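Local coordinates for hypothetical protein (Pectobacterium atrosepticum SCRI1043, PDB 2P7I), which is a putative S-adenosylmethionine-dependent methyltransferase that probably transfers a methyl group from this cofactor to an acceptor, at residues 97-102 with 123-128; 55-60 with 65-70; 207-212 with 220-225. All coordinates share one frame; numbering follows the deposited sequence.

Interaction 1 of 3, residues 97-102 with 123-128; sequences DAQLPR and LKRIND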
ATOM      1  N   ASP B  97       1.781 -15.648  37.015  1.00 39.31           N
ATOM      2  CA  ASP B  97       1.565 -15.765  38.474  1.00 38.64           C
ATOM      3  C   ASP B  97       0.882 -14.556  39.098  1.00 38.15           C
ATOM      4  O   ASP B  97       0.552 -14.580  40.276  1.00 38.19           O
ATOM      5  CB  ASP B  97       2.901 -15.910  39.229  1.00 40.51           C
ATOM      6  CG  ASP B  97       3.814 -16.965  38.643  1.00 46.06           C
ATOM      7  OD1 ASP B  97       3.324 -18.046  38.240  1.00 51.14           O
ATOM      8  OD2 ASP B  97       5.038 -16.706  38.599  1.00 49.49           O
ATOM      9  N   ALA B  98       0.722 -13.485  38.340  1.00 36.49           N
ATOM     10  CA  ALA B  98       0.296 -12.211  38.882  1.00 36.42           C
ATOM     11  C   ALA B  98      -1.150 -12.266  39.366  1.00 38.64           C
ATOM     12  O   ALA B  98      -2.062 -12.703  38.653  1.00 38.99           O
ATOM     13  CB  ALA B  98       0.477 -11.102  37.838  1.00 34.39           C
ATOM     14  N   GLN B  99      -1.344 -11.821  40.598  1.00 40.14           N
ATOM     15  CA  GLN B  99      -2.661 -11.741  41.192  1.00 41.36           C
ATOM     16  C   GLN B  99      -2.933 -10.267  41.396  1.00 38.42           C
ATOM     17  O   GLN B  99      -2.337  -9.644  42.262  1.00 39.28           O
ATOM     18  CB  GLN B  99      -2.667 -12.471  42.531  1.00 43.13           C
ATOM     19  CG  GLN B  99      -2.340 -13.950  42.416  1.00 52.30           C
ATOM     20  CD  GLN B  99      -3.559 -14.789  42.063  1.00 65.69           C
ATOM     21  OE1 GLN B  99      -4.328 -15.175  42.952  1.00 79.06           O
ATOM     22  NE2 GLN B  99      -3.740 -15.086  40.767  1.00 74.08           N
ATOM     23  N   LEU B 100      -3.818  -9.697  40.594  1.00 35.23           N
ATOM     24  CA  LEU B 100      -4.051  -8.266  40.665  1.00 32.42           C
ATOM     25  C   LEU B 100      -5.285  -7.991  41.502  1.00 33.11           C
ATOM     26  O   LEU B 100      -6.242  -8.754  41.468  1.00 35.11           O
ATOM     27  CB  LEU B 100      -4.194  -7.665  39.261  1.00 32.48           C
ATOM     28  CG  LEU B 100      -2.977  -7.953  38.379  1.00 32.26           C
ATOM     29  CD1 LEU B 100      -3.078  -7.214  37.033  1.00 26.25           C
ATOM     30  CD2 LEU B 100      -1.703  -7.616  39.124  1.00 34.72           C
ATOM     31  N   PRO B 101      -5.279  -6.881  42.234  1.00 32.46           N
ATOM     32  CA  PRO B 101      -6.353  -6.589  43.173  1.00 34.94           C
ATOM     33  C   PRO B 101      -7.646  -6.121  42.550  1.00 33.65           C
ATOM     34  O   PRO B 101      -8.651  -6.042  43.233  1.00 33.49           O
ATOM     35  CB  PRO B 101      -5.764  -5.460  44.019  1.00 35.96           C
ATOM     36  CG  PRO B 101      -4.811  -4.769  43.125  1.00 36.54           C
ATOM     37  CD  PRO B 101      -4.226  -5.849  42.253  1.00 33.90           C
ATOM     38  N   ARG B 102      -7.627  -5.849  41.257  1.00 32.59           N
ATOM     39  CA  ARG B 102      -8.624  -5.004  40.639  1.00 33.22           C
ATOM     40  C   ARG B 102      -8.689  -5.340  39.146  1.00 30.31           C
ATOM     41  O   ARG B 102      -7.861  -6.093  38.656  1.00 30.29           O
ATOM     42  CB  ARG B 102      -8.139  -3.571  40.832  1.00 35.05           C
ATOM     43  CG  ARG B 102      -9.201  -2.501  40.836  1.00 48.21           C
ATOM     44  CD  ARG B 102      -8.779  -1.326  41.745  1.00 56.76           C
ATOM     45  NE  ARG B 102      -7.360  -0.951  41.575  1.00 64.47           N
ATOM     46  CZ  ARG B 102      -6.913   0.230  41.124  1.00 64.18           C
ATOM     47  NH1 ARG B 102      -7.748   1.213  40.803  1.00 63.13           N
ATOM     48  NH2 ARG B 102      -5.605   0.438  41.010  1.00 62.54           N
ATOM     49  N   LEU B 123      -2.764 -12.821  26.522  1.00 25.42           N
ATOM     50  CA  LEU B 123      -3.842 -11.980  26.032  1.00 24.21           C
ATOM     51  C   LEU B 123      -5.179 -12.458  26.623  1.00 26.30           C
ATOM     52  O   LEU B 123      -6.091 -11.673  26.844  1.00 25.01           O
ATOM     53  CB  LEU B 123      -3.863 -11.979  24.501  1.00 25.76           C
ATOM     54  CG  LEU B 123      -2.654 -11.338  23.827  1.00 27.78           C
ATOM     55  CD1 LEU B 123      -2.724 -11.610  22.324  1.00 25.53           C
ATOM     56  CD2 LEU B 123      -2.569  -9.857  24.155  1.00 25.14           C
ATOM     57  N   LYS B 124      -5.278 -13.756  26.873  1.00 21.87           N
ATOM     58  CA  LYS B 124      -6.475 -14.354  27.461  1.00 24.78           C
ATOM     59  C   LYS B 124      -6.641 -13.933  28.937  1.00 25.96           C
ATOM     60  O   LYS B 124      -7.739 -13.633  29.377  1.00 28.46           O
ATOM     61  CB  LYS B 124      -6.458 -15.874  27.280  1.00 24.64           C
ATOM     62  CG  LYS B 124      -7.703 -16.551  27.778  1.00 21.89           C
ATOM     63  CD  LYS B 124      -7.720 -18.089  27.621  1.00 25.20           C
ATOM     64  CE  LYS B 124      -9.059 -18.665  28.007  1.00 28.92           C
ATOM     65  NZ  LYS B 124      -9.004 -20.149  27.874  1.00 26.98           N
ATOM     66  N   ARG B 125      -5.556 -13.886  29.698  1.00 25.83           N
ATOM     67  CA  ARG B 125      -5.626 -13.343  31.048  1.00 26.02           C
ATOM     68  C   ARG B 125      -6.081 -11.898  31.006  1.00 25.24           C
ATOM     69  O   ARG B 125      -6.913 -11.456  31.805  1.00 25.92           O
ATOM     70  CB  ARG B 125      -4.275 -13.381  31.734  1.00 28.24           C
ATOM     71  CG  ARG B 125      -3.799 -14.724  32.166  1.00 34.79           C
ATOM     72  CD  ARG B 125      -2.954 -14.602  33.443  1.00 34.55           C
ATOM     73  NE  ARG B 125      -3.821 -14.351  34.589  1.00 37.67           N
ATOM     74  CZ  ARG B 125      -3.393 -14.213  35.838  1.00 40.41           C
ATOM     75  NH1 ARG B 125      -2.102 -14.294  36.123  1.00 34.87           N
ATOM     76  NH2 ARG B 125      -4.261 -13.974  36.809  1.00 38.64           N
ATOM     77  N   ILE B 126      -5.556 -11.149  30.046  1.00 25.49           N
ATOM     78  CA  ILE B 126      -5.922  -9.760  29.933  1.00 25.04           C
ATOM     79  C   ILE B 126      -7.429  -9.672  29.676  1.00 27.74           C
ATOM     80  O   ILE B 126      -8.124  -8.876  30.310  1.00 28.43           O
ATOM     81  CB  ILE B 126      -5.154  -9.057  28.822  1.00 29.24           C
ATOM     82  CG1 ILE B 126      -3.687  -8.905  29.194  1.00 27.11           C
ATOM     83  CG2 ILE B 126      -5.756  -7.704  28.523  1.00 25.30           C
ATOM     84  CD1 ILE B 126      -2.824  -8.360  27.984  1.00 25.32           C
ATOM     85  N   ASN B 127      -7.944 -10.506  28.774  1.00 26.08           N
ATOM     86  CA  ASN B 127      -9.348 -10.451  28.438  1.00 25.75           C
ATOM     87  C   ASN B 127     -10.199 -10.877  29.615  1.00 27.37           C
ATOM     88  O   ASN B 127     -11.159 -10.193  29.975  1.00 27.12           O
ATOM     89  CB  ASN B 127      -9.660 -11.369  27.256  1.00 23.24           C
ATOM     90  CG  ASN B 127     -11.077 -11.190  26.739  1.00 27.34           C
ATOM     91  OD1 ASN B 127     -11.359 -10.226  26.043  1.00 31.21           O
ATOM     92  ND2 ASN B 127     -11.985 -12.096  27.128  1.00 28.42           N
ATOM     93  N   ASP B 128      -9.843 -12.016  30.215  1.00 27.45           N
ATOM     94  CA  ASP B 128     -10.710 -12.682  31.163  1.00 27.91           C
ATOM     95  C   ASP B 128     -10.579 -12.204  32.599  1.00 27.44           C
ATOM     96  O   ASP B 128     -11.539 -12.245  33.367  1.00 26.58           O
ATOM     97  CB  ASP B 128     -10.438 -14.190  31.150  1.00 24.27           C
ATOM     98  CG  ASP B 128     -10.854 -14.866  29.865  1.00 28.08           C
ATOM     99  OD1 ASP B 128     -11.334 -14.209  28.936  1.00 35.51           O
ATOM    100  OD2 ASP B 128     -10.687 -16.084  29.802  1.00 30.13           O
TER
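The flat guanidinium of Arg125 turns its NH1/NH2 edge to the backbone carbonyl of Ala98, while the side-chain amide of Gln99 comes in obliquely, its plane 39° from that of the guanidinium. The contact belongs to the Rossmann-like fold of the AdoMet-dependent methyltransferases: residues 97-102 form part of the loop entering strand 104-110, and residues 123-128 lie on helix 119-130, which follows that strand. Both terminal nitrogens converge on one acceptor, which is tilted somewhat from the guanidinium plane. NH1 of Arg125 donates to Ala98 O at 3.0 Å, in the carbonyl plane and on a lone pair; the N-H...O angle of 136° shows a clearly bent bond, as is natural when both nitrogens of one guanidinium fork onto one oxygen. The second bond, from Arg125 NH2 to Ala98 O, is weak, being still more bent (131°). Bends at chi2 and chi3 carry the arginine from the helix surface across to the loop. Its rotation is further fixed by a salt bridge from NE to Asp129 and a weak bond from NH1 to Phe95 O, and Trp130 packs against both Arg125 and Ala98. The contact is partly buried, Ala98 being enclosed while Gln99 is exposed. Gln99 crosses the arginine at about a right angle without bonding to it, its NE2 stopping 4.1 Å from Arg125 NH2.

Interaction 2 of 3, residues 55-60 with 65-70; sequences DFTSRL and NDITCV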
ATOM      1  N   ASP B  55      10.583   3.788  31.976  1.00 36.52           N
ATOM      2  CA  ASP B  55      10.732   4.818  30.948  1.00 38.41           C
ATOM      3  C   ASP B  55       9.400   5.181  30.295  1.00 35.07           C
ATOM      4  O   ASP B  55       9.125   6.350  30.036  1.00 35.14           O
ATOM      5  CB  ASP B  55      11.726   4.378  29.873  1.00 41.51           C
ATOM      6  CG  ASP B  55      13.145   4.238  30.414  1.00 45.22           C
ATOM      7  OD1 ASP B  55      13.668   5.199  31.025  1.00 50.74           O
ATOM      8  OD2 ASP B  55      13.723   3.144  30.242  1.00 55.49           O
ATOM      9  N   PHE B  56       8.552   4.193  30.047  1.00 32.21           N
ATOM     10  CA  PHE B  56       7.278   4.501  29.420  1.00 31.44           C
ATOM     11  C   PHE B  56       6.288   4.978  30.474  1.00 30.95           C
ATOM     12  O   PHE B  56       5.455   5.828  30.201  1.00 33.33           O
ATOM     13  CB  PHE B  56       6.760   3.292  28.666  1.00 29.46           C
ATOM     14  CG  PHE B  56       5.689   3.617  27.663  1.00 32.84           C
ATOM     15  CD1 PHE B  56       5.968   4.415  26.562  1.00 33.56           C
ATOM     16  CD2 PHE B  56       4.400   3.134  27.819  1.00 29.87           C
ATOM     17  CE1 PHE B  56       4.966   4.741  25.637  1.00 32.34           C
ATOM     18  CE2 PHE B  56       3.418   3.444  26.896  1.00 34.36           C
ATOM     19  CZ  PHE B  56       3.706   4.245  25.803  1.00 36.31           C
ATOM     20  N   THR B  57       6.385   4.450  31.689  1.00 33.99           N
ATOM     21  CA  THR B  57       5.457   4.821  32.759  1.00 33.01           C
ATOM     22  C   THR B  57       5.454   6.331  32.979  1.00 34.04           C
ATOM     23  O   THR B  57       4.394   6.937  33.179  1.00 36.68           O
ATOM     24  CB  THR B  57       5.832   4.161  34.092  1.00 33.38           C
ATOM     25  OG1 THR B  57       6.348   2.852  33.849  1.00 32.09           O
ATOM     26  CG2 THR B  57       4.615   4.105  35.029  1.00 33.46           C
ATOM     27  N   SER B  58       6.632   6.931  32.922  1.00 33.64           N
ATOM     28  CA  SER B  58       6.759   8.354  33.207  1.00 35.76           C
ATOM     29  C   SER B  58       5.924   9.187  32.239  1.00 35.17           C
ATOM     30  O   SER B  58       5.353  10.212  32.619  1.00 34.02           O
ATOM     31  CB  SER B  58       8.216   8.788  33.185  1.00 35.93           C
ATOM     32  OG  SER B  58       8.764   8.646  31.897  1.00 48.08           O
ATOM     33  N   ARG B  59       5.802   8.722  30.995  1.00 35.79           N
ATOM     34  CA  ARG B  59       4.961   9.407  30.030  1.00 34.01           C
ATOM     35  C   ARG B  59       3.481   9.166  30.308  1.00 34.79           C
ATOM     36  O   ARG B  59       2.646  10.058  30.139  1.00 35.02           O
ATOM     37  CB  ARG B  59       5.320   8.950  28.624  1.00 35.98           C
ATOM     38  CG  ARG B  59       6.737   9.299  28.283  1.00 34.26           C
ATOM     39  CD  ARG B  59       7.026   8.995  26.878  1.00 36.59           C
ATOM     40  NE  ARG B  59       8.400   9.351  26.527  1.00 36.69           N
ATOM     41  CZ  ARG B  59       8.801  10.535  26.063  1.00 35.89           C
ATOM     42  NH1 ARG B  59       7.952  11.538  25.853  1.00 46.27           N
ATOM     43  NH2 ARG B  59      10.077  10.701  25.777  1.00 39.68           N
ATOM     44  N   LEU B  60       3.163   7.943  30.717  1.00 33.24           N
ATOM     45  CA  LEU B  60       1.812   7.602  31.094  1.00 32.87           C
ATOM     46  C   LEU B  60       1.314   8.358  32.331  1.00 33.71           C
ATOM     47  O   LEU B  60       0.121   8.659  32.447  1.00 31.64           O
ATOM     48  CB  LEU B  60       1.725   6.093  31.307  1.00 34.45           C
ATOM     49  CG  LEU B  60       1.871   5.228  30.049  1.00 32.36           C
ATOM     50  CD1 LEU B  60       1.781   3.780  30.490  1.00 29.36           C
ATOM     51  CD2 LEU B  60       0.819   5.605  28.952  1.00 30.37           C
ATOM     52  N   ASN B  65      -3.188   9.257  37.140  1.00 35.35           N
ATOM     53  CA  ASN B  65      -2.618   9.211  38.489  1.00 39.04           C
ATOM     54  C   ASN B  65      -2.620   7.815  39.139  1.00 39.99           C
ATOM     55  O   ASN B  65      -1.951   7.600  40.147  1.00 44.92           O
ATOM     56  CB  ASN B  65      -3.344  10.206  39.418  1.00 41.66           C
ATOM     57  CG  ASN B  65      -4.865   9.994  39.468  1.00 49.92           C
ATOM     58  OD1 ASN B  65      -5.390   8.953  39.057  1.00 62.37           O
ATOM     59  ND2 ASN B  65      -5.572  10.997  39.975  1.00 60.22           N
ATOM     60  N   ASP B  66      -3.406   6.889  38.609  1.00 35.44           N
ATOM     61  CA  ASP B  66      -3.532   5.580  39.226  1.00 32.99           C
ATOM     62  C   ASP B  66      -3.074   4.550  38.232  1.00 30.59           C
ATOM     63  O   ASP B  66      -3.844   4.136  37.373  1.00 30.19           O
ATOM     64  CB  ASP B  66      -4.972   5.331  39.646  1.00 32.96           C
ATOM     65  CG  ASP B  66      -5.164   4.002  40.336  1.00 36.73           C
ATOM     66  OD1 ASP B  66      -4.174   3.237  40.494  1.00 40.73           O
ATOM     67  OD2 ASP B  66      -6.325   3.726  40.737  1.00 39.09           O
ATOM     68  N   ILE B  67      -1.804   4.170  38.366  1.00 30.99           N
ATOM     69  CA  ILE B  67      -1.133   3.260  37.452  1.00 29.67           C
ATOM     70  C   ILE B  67      -0.614   2.091  38.243  1.00 29.48           C
ATOM     71  O   ILE B  67      -0.049   2.262  39.306  1.00 29.10           O
ATOM     72  CB  ILE B  67       0.068   3.912  36.736  1.00 28.74           C
ATOM     73  CG1 ILE B  67      -0.401   5.082  35.858  1.00 32.04           C
ATOM     74  CG2 ILE B  67       0.773   2.886  35.867  1.00 27.12           C
ATOM     75  CD1 ILE B  67       0.734   5.896  35.218  1.00 33.17           C
ATOM     76  N   THR B  68      -0.834   0.897  37.711  1.00 28.40           N
ATOM     77  CA  THR B  68      -0.333  -0.327  38.303  1.00 28.95           C
ATOM     78  C   THR B  68       0.649  -0.900  37.294  1.00 29.49           C
ATOM     79  O   THR B  68       0.358  -0.957  36.087  1.00 27.18           O
ATOM     80  CB  THR B  68      -1.474  -1.300  38.608  1.00 29.17           C
ATOM     81  OG1 THR B  68      -2.374  -0.689  39.538  1.00 28.17           O
ATOM     82  CG2 THR B  68      -0.967  -2.627  39.174  1.00 26.35           C
ATOM     83  N   CYS B  69       1.822  -1.289  37.789  1.00 26.44           N
ATOM     84  CA  CYS B  69       2.935  -1.714  36.949  1.00 28.66           C
ATOM     85  C   CYS B  69       3.360  -3.103  37.335  1.00 28.73           C
ATOM     86  O   CYS B  69       3.751  -3.318  38.484  1.00 27.49           O
ATOM     87  CB  CYS B  69       4.148  -0.801  37.138  1.00 28.92           C
ATOM     88  SG  CYS B  69       4.006   0.888  36.540  1.00 33.00           S
ATOM     89  N   VAL B  70       3.325  -4.020  36.370  1.00 27.84           N
ATOM     90  CA  VAL B  70       3.766  -5.393  36.564  1.00 27.27           C
ATOM     91  C   VAL B  70       5.062  -5.589  35.803  1.00 28.48           C
ATOM     92  O   VAL B  70       5.139  -5.316  34.597  1.00 29.31           O
ATOM     93  CB  VAL B  70       2.721  -6.428  36.087  1.00 26.29           C
ATOM     94  CG1 VAL B  70       3.209  -7.846  36.341  1.00 27.32           C
ATOM     95  CG2 VAL B  70       1.399  -6.219  36.783  1.00 27.67           C
TER
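Ile67 projects from strand 67-70 toward helix 55-60, and its two branches meet residues about one turn apart on that helix. From CB, the CG2 methyl lies anti to the backbone N and reaches CG2 of Thr57 at 4.1 Å. The other branch runs through CG1, placed beside the backbone N (chi1 -63°), and extends to CD1. This Ile67 CD1 rests 4.0 Å from Leu60 CB and 3.8 Å from Leu60 C. The tip of the isoleucine therefore touches the main chain as well as the side chain at the end of the helical segment. The side chains of Thr57 and Ile67 lie alongside each other, pointing opposite ways. The short helix and strand segments run almost antiparallel, 170° between their directions, and their axes come within 10.4 Å. Two residues further along the strand, Cys69 points to the same side, and its SG lies 3.6 Å from the same Thr57 CG2. That methyl is thereby shared by Ile67 and Cys69. The threonine hydroxyl is engaged elsewhere, in a hydrogen bond to Glu48 on neighbouring strand 46-49. Helix 55-60 is the helix of the beta-alpha-beta crossover joining strands 46-49 and 67-71 in the Rossmann-like domain, and Ile88 of the adjoining edge strand extends the apolar layer beneath it. With no hydrogen bond joining the two segments, helix and strand are held here by buried van der Waals contact, while the polar end of Thr57 is satisfied by the sheet.

Interaction 3 of 3, residues 207-212 with 220-225; sequences FQWDQI and KEYLDG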
ATOM      1  N   PHE B 207      19.931   1.854  13.870  1.00 48.34           N
ATOM      2  CA  PHE B 207      21.333   2.253  13.863  1.00 49.73           C
ATOM      3  C   PHE B 207      21.522   3.504  13.017  1.00 49.11           C
ATOM      4  O   PHE B 207      22.325   4.366  13.355  1.00 50.46           O
ATOM      5  CB  PHE B 207      22.254   1.095  13.452  1.00 50.94           C
ATOM      6  CG  PHE B 207      22.401   0.883  11.962  1.00 55.97           C
ATOM      7  CD1 PHE B 207      21.555   0.026  11.278  1.00 57.09           C
ATOM      8  CD2 PHE B 207      23.439   1.491  11.260  1.00 61.41           C
ATOM      9  CE1 PHE B 207      21.710  -0.190   9.920  1.00 57.10           C
ATOM     10  CE2 PHE B 207      23.600   1.276   9.901  1.00 60.23           C
ATOM     11  CZ  PHE B 207      22.729   0.436   9.230  1.00 59.19           C
ATOM     12  N   GLN B 208      20.729   3.631  11.948  1.00 46.77           N
ATOM     13  CA  GLN B 208      20.797   4.811  11.102  1.00 45.00           C
ATOM     14  C   GLN B 208      20.142   6.021  11.767  1.00 44.13           C
ATOM     15  O   GLN B 208      20.676   7.125  11.692  1.00 39.97           O
ATOM     16  CB  GLN B 208      20.206   4.525   9.727  1.00 44.02           C
ATOM     17  CG  GLN B 208      20.914   3.373   9.034  1.00 46.55           C
ATOM     18  CD  GLN B 208      20.218   2.899   7.779  1.00 47.88           C
ATOM     19  OE1 GLN B 208      18.988   2.766   7.737  1.00 38.85           O
ATOM     20  NE2 GLN B 208      21.004   2.615   6.750  1.00 45.21           N
ATOM     21  N   TRP B 209      18.999   5.812  12.421  1.00 44.40           N
ATOM     22  CA  TRP B 209      18.316   6.886  13.141  1.00 45.84           C
ATOM     23  C   TRP B 209      19.233   7.498  14.188  1.00 46.30           C
ATOM     24  O   TRP B 209      19.334   8.701  14.295  1.00 46.22           O
ATOM     25  CB  TRP B 209      17.034   6.389  13.833  1.00 44.61           C
ATOM     26  CG  TRP B 209      15.910   6.141  12.905  1.00 39.73           C
ATOM     27  CD1 TRP B 209      15.397   4.939  12.577  1.00 40.10           C
ATOM     28  CD2 TRP B 209      15.142   7.122  12.189  1.00 37.42           C
ATOM     29  NE1 TRP B 209      14.354   5.096  11.693  1.00 37.04           N
ATOM     30  CE2 TRP B 209      14.181   6.424  11.436  1.00 35.56           C
ATOM     31  CE3 TRP B 209      15.170   8.512  12.124  1.00 37.14           C
ATOM     32  CZ2 TRP B 209      13.258   7.068  10.601  1.00 42.90           C
ATOM     33  CZ3 TRP B 209      14.270   9.154  11.306  1.00 41.31           C
ATOM     34  CH2 TRP B 209      13.323   8.437  10.550  1.00 44.45           C
ATOM     35  N   ASP B 210      19.903   6.652  14.948  1.00 47.58           N
ATOM     36  CA  ASP B 210      20.684   7.121  16.071  1.00 49.65           C
ATOM     37  C   ASP B 210      21.841   7.987  15.600  1.00 48.66           C
ATOM     38  O   ASP B 210      22.207   8.939  16.280  1.00 50.87           O
ATOM     39  CB  ASP B 210      21.165   5.948  16.921  1.00 50.11           C
ATOM     40  CG  ASP B 210      20.002   5.155  17.540  1.00 57.57           C
ATOM     41  OD1 ASP B 210      18.877   5.700  17.704  1.00 54.21           O
ATOM     42  OD2 ASP B 210      20.221   3.967  17.859  1.00 69.12           O
ATOM     43  N   GLN B 211      22.387   7.684  14.426  1.00 46.24           N
ATOM     44  CA  GLN B 211      23.395   8.541  13.824  1.00 46.16           C
ATOM     45  C   GLN B 211      22.781   9.810  13.260  1.00 44.99           C
ATOM     46  O   GLN B 211      23.256  10.890  13.529  1.00 45.46           O
ATOM     47  CB  GLN B 211      24.154   7.809  12.721  1.00 47.01           C
ATOM     48  CG  GLN B 211      24.937   6.575  13.182  1.00 43.31           C
ATOM     49  CD  GLN B 211      25.426   5.748  12.002  1.00 48.70           C
ATOM     50  OE1 GLN B 211      26.353   6.148  11.303  1.00 49.54           O
ATOM     51  NE2 GLN B 211      24.778   4.604  11.753  1.00 48.59           N
ATOM     52  N   ILE B 212      21.703   9.692  12.497  1.00 44.02           N
ATOM     53  CA  ILE B 212      21.150  10.852  11.809  0.70 43.44           C
ATOM     54  C   ILE B 212      20.555  11.851  12.810  1.00 45.49           C
ATOM     55  O   ILE B 212      20.526  13.055  12.551  1.00 45.40           O
ATOM     56  CB  ILE B 212      20.086  10.430  10.763  0.70 43.51           C
ATOM     57  CG1 ILE B 212      19.945  11.505   9.686  0.70 40.41           C
ATOM     58  CG2 ILE B 212      18.770  10.129  11.450  0.70 44.08           C
ATOM     59  CD1 ILE B 212      19.055  11.091   8.520  0.70 44.27           C
ATOM     60  N   LYS B 220      12.057  18.027  13.604  1.00 36.27           N
ATOM     61  CA  LYS B 220      10.992  17.449  14.409  1.00 36.29           C
ATOM     62  C   LYS B 220       9.725  17.364  13.574  1.00 33.51           C
ATOM     63  O   LYS B 220       8.951  16.448  13.734  1.00 28.67           O
ATOM     64  CB  LYS B 220      10.795  18.217  15.729  1.00 39.20           C
ATOM     65  CG  LYS B 220       9.695  19.277  15.761  1.00 51.44           C
ATOM     66  CD  LYS B 220       8.827  19.150  17.035  1.00 60.80           C
ATOM     67  CE  LYS B 220       7.344  19.476  16.780  1.00 64.79           C
ATOM     68  NZ  LYS B 220       6.433  18.567  17.544  1.00 66.04           N
ATOM     69  N   GLU B 221       9.559  18.303  12.663  1.00 32.11           N
ATOM     70  CA  GLU B 221       8.400  18.314  11.788  1.00 32.80           C
ATOM     71  C   GLU B 221       8.395  17.134  10.810  1.00 29.59           C
ATOM     72  O   GLU B 221       7.331  16.673  10.392  1.00 28.67           O
ATOM     73  CB  GLU B 221       8.358  19.615  11.013  1.00 33.00           C
ATOM     74  CG  GLU B 221       8.003  20.852  11.872  1.00 42.20           C
ATOM     75  CD  GLU B 221       9.153  21.363  12.738  1.00 42.77           C
ATOM     76  OE1 GLU B 221      10.333  21.138  12.401  1.00 41.08           O
ATOM     77  OE2 GLU B 221       8.871  22.001  13.768  1.00 55.13           O
ATOM     78  N   TYR B 222       9.591  16.698  10.421  1.00 28.87           N
ATOM     79  CA  TYR B 222       9.752  15.599   9.510  1.00 27.25           C
ATOM     80  C   TYR B 222       9.317  14.363  10.265  1.00 28.34           C
ATOM     81  O   TYR B 222       8.615  13.523   9.733  1.00 27.99           O
ATOM     82  CB  TYR B 222      11.203  15.434   9.025  1.00 30.76           C
ATOM     83  CG  TYR B 222      11.412  14.148   8.236  1.00 31.95           C
ATOM     84  CD1 TYR B 222      11.092  14.081   6.889  1.00 36.14           C
ATOM     85  CD2 TYR B 222      11.882  12.986   8.856  1.00 32.64           C
ATOM     86  CE1 TYR B 222      11.255  12.886   6.176  1.00 32.30           C
ATOM     87  CE2 TYR B 222      12.046  11.800   8.152  1.00 36.23           C
ATOM     88  CZ  TYR B 222      11.718  11.764   6.807  1.00 34.17           C
ATOM     89  OH  TYR B 222      11.859  10.580   6.106  1.00 35.26           O
ATOM     90  N   LEU B 223       9.753  14.255  11.518  1.00 28.02           N
ATOM     91  CA  LEU B 223       9.317  13.102  12.305  1.00 25.51           C
ATOM     92  C   LEU B 223       7.784  13.060  12.490  1.00 26.32           C
ATOM     93  O   LEU B 223       7.165  12.013  12.338  1.00 28.65           O
ATOM     94  CB  LEU B 223      10.030  13.072  13.645  1.00 26.72           C
ATOM     95  CG  LEU B 223      11.544  12.943  13.562  1.00 30.64           C
ATOM     96  CD1 LEU B 223      12.133  13.141  14.954  1.00 28.61           C
ATOM     97  CD2 LEU B 223      11.910  11.620  12.969  1.00 27.58           C
ATOM     98  N   ASP B 224       7.183  14.200  12.791  1.00 27.61           N
ATOM     99  CA  ASP B 224       5.747  14.319  12.945  1.00 26.25           C
ATOM    100  C   ASP B 224       5.072  13.883  11.645  1.00 25.83           C
ATOM    101  O   ASP B 224       4.089  13.165  11.652  1.00 29.39           O
ATOM    102  CB  ASP B 224       5.318  15.770  13.266  1.00 28.80           C
ATOM    103  CG  ASP B 224       5.570  16.168  14.719  1.00 42.70           C
ATOM    104  OD1 ASP B 224       5.650  15.275  15.597  1.00 45.18           O
ATOM    105  OD2 ASP B 224       5.664  17.394  14.973  1.00 47.88           O
ATOM    106  N   GLY B 225       5.665  14.274  10.524  1.00 26.23           N
ATOM    107  CA  GLY B 225       5.149  13.843   9.212  1.00 25.64           C
ATOM    108  C   GLY B 225       5.147  12.324   9.026  1.00 24.26           C
ATOM    109  O   GLY B 225       4.235  11.751   8.395  1.00 26.26           O
TER
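The outer rim of the Trp209 indole abuts Tyr222 and Leu223. CZ3 of Trp209 lies 3.8 Å from Leu223 CD2, which approaches obliquely, and CH2 of Trp209 lies 4.3 Å from Tyr222 CE2, where the two rings meet edge to edge. The helices stay well apart, 11.0 Å between the CA atoms of Trp209 and Leu223, so the long indole bridges most of the gap. A chi1 of -74° sets its CG beside the backbone N, and the length of the indole carries the far rim to the other helix. Further out, Phe24 stacks on the tryptophan ring, Phe200 meets it edge to face, and NE1 makes a weak hydrogen bond to Leu204 O. Leu223 also packs on Val28 of helix 24-37. Tyr222 extends to the subunit boundary, where its OH is hydrogen-bonded to Ala203 O of the second subunit and its side chain packs on Leu204 of that subunit. The two helices belong to the helical connection between antiparallel strands 192-201 and 237-245, the last two strands along the chain in the seven-stranded methyltransferase sheet (order 3-2-1-4-5-7-6), and their junction lies beside the subunit interface.

Following the chain from the N terminus, interaction 2 comes first, closing the short turn between helix 55-60 and strand 67-71. Interaction 1 then spans strand 104-110, joining the loop before it to the helix after it. Interaction 3 closes the link between helices 206-212 and 220-230 near the C terminus. The three follow in series, with none nested or crossed. Interactions 1 and 2 touch: Arg102 NH1 forms a salt bridge with Asp66 OD2, and Leu100 packs on Val70, coupling neighbouring parts of the Rossmann-like domain. Interaction 3 lies across the chain's centre from interaction 1, their centres about 37 Å apart, and faces the second subunit.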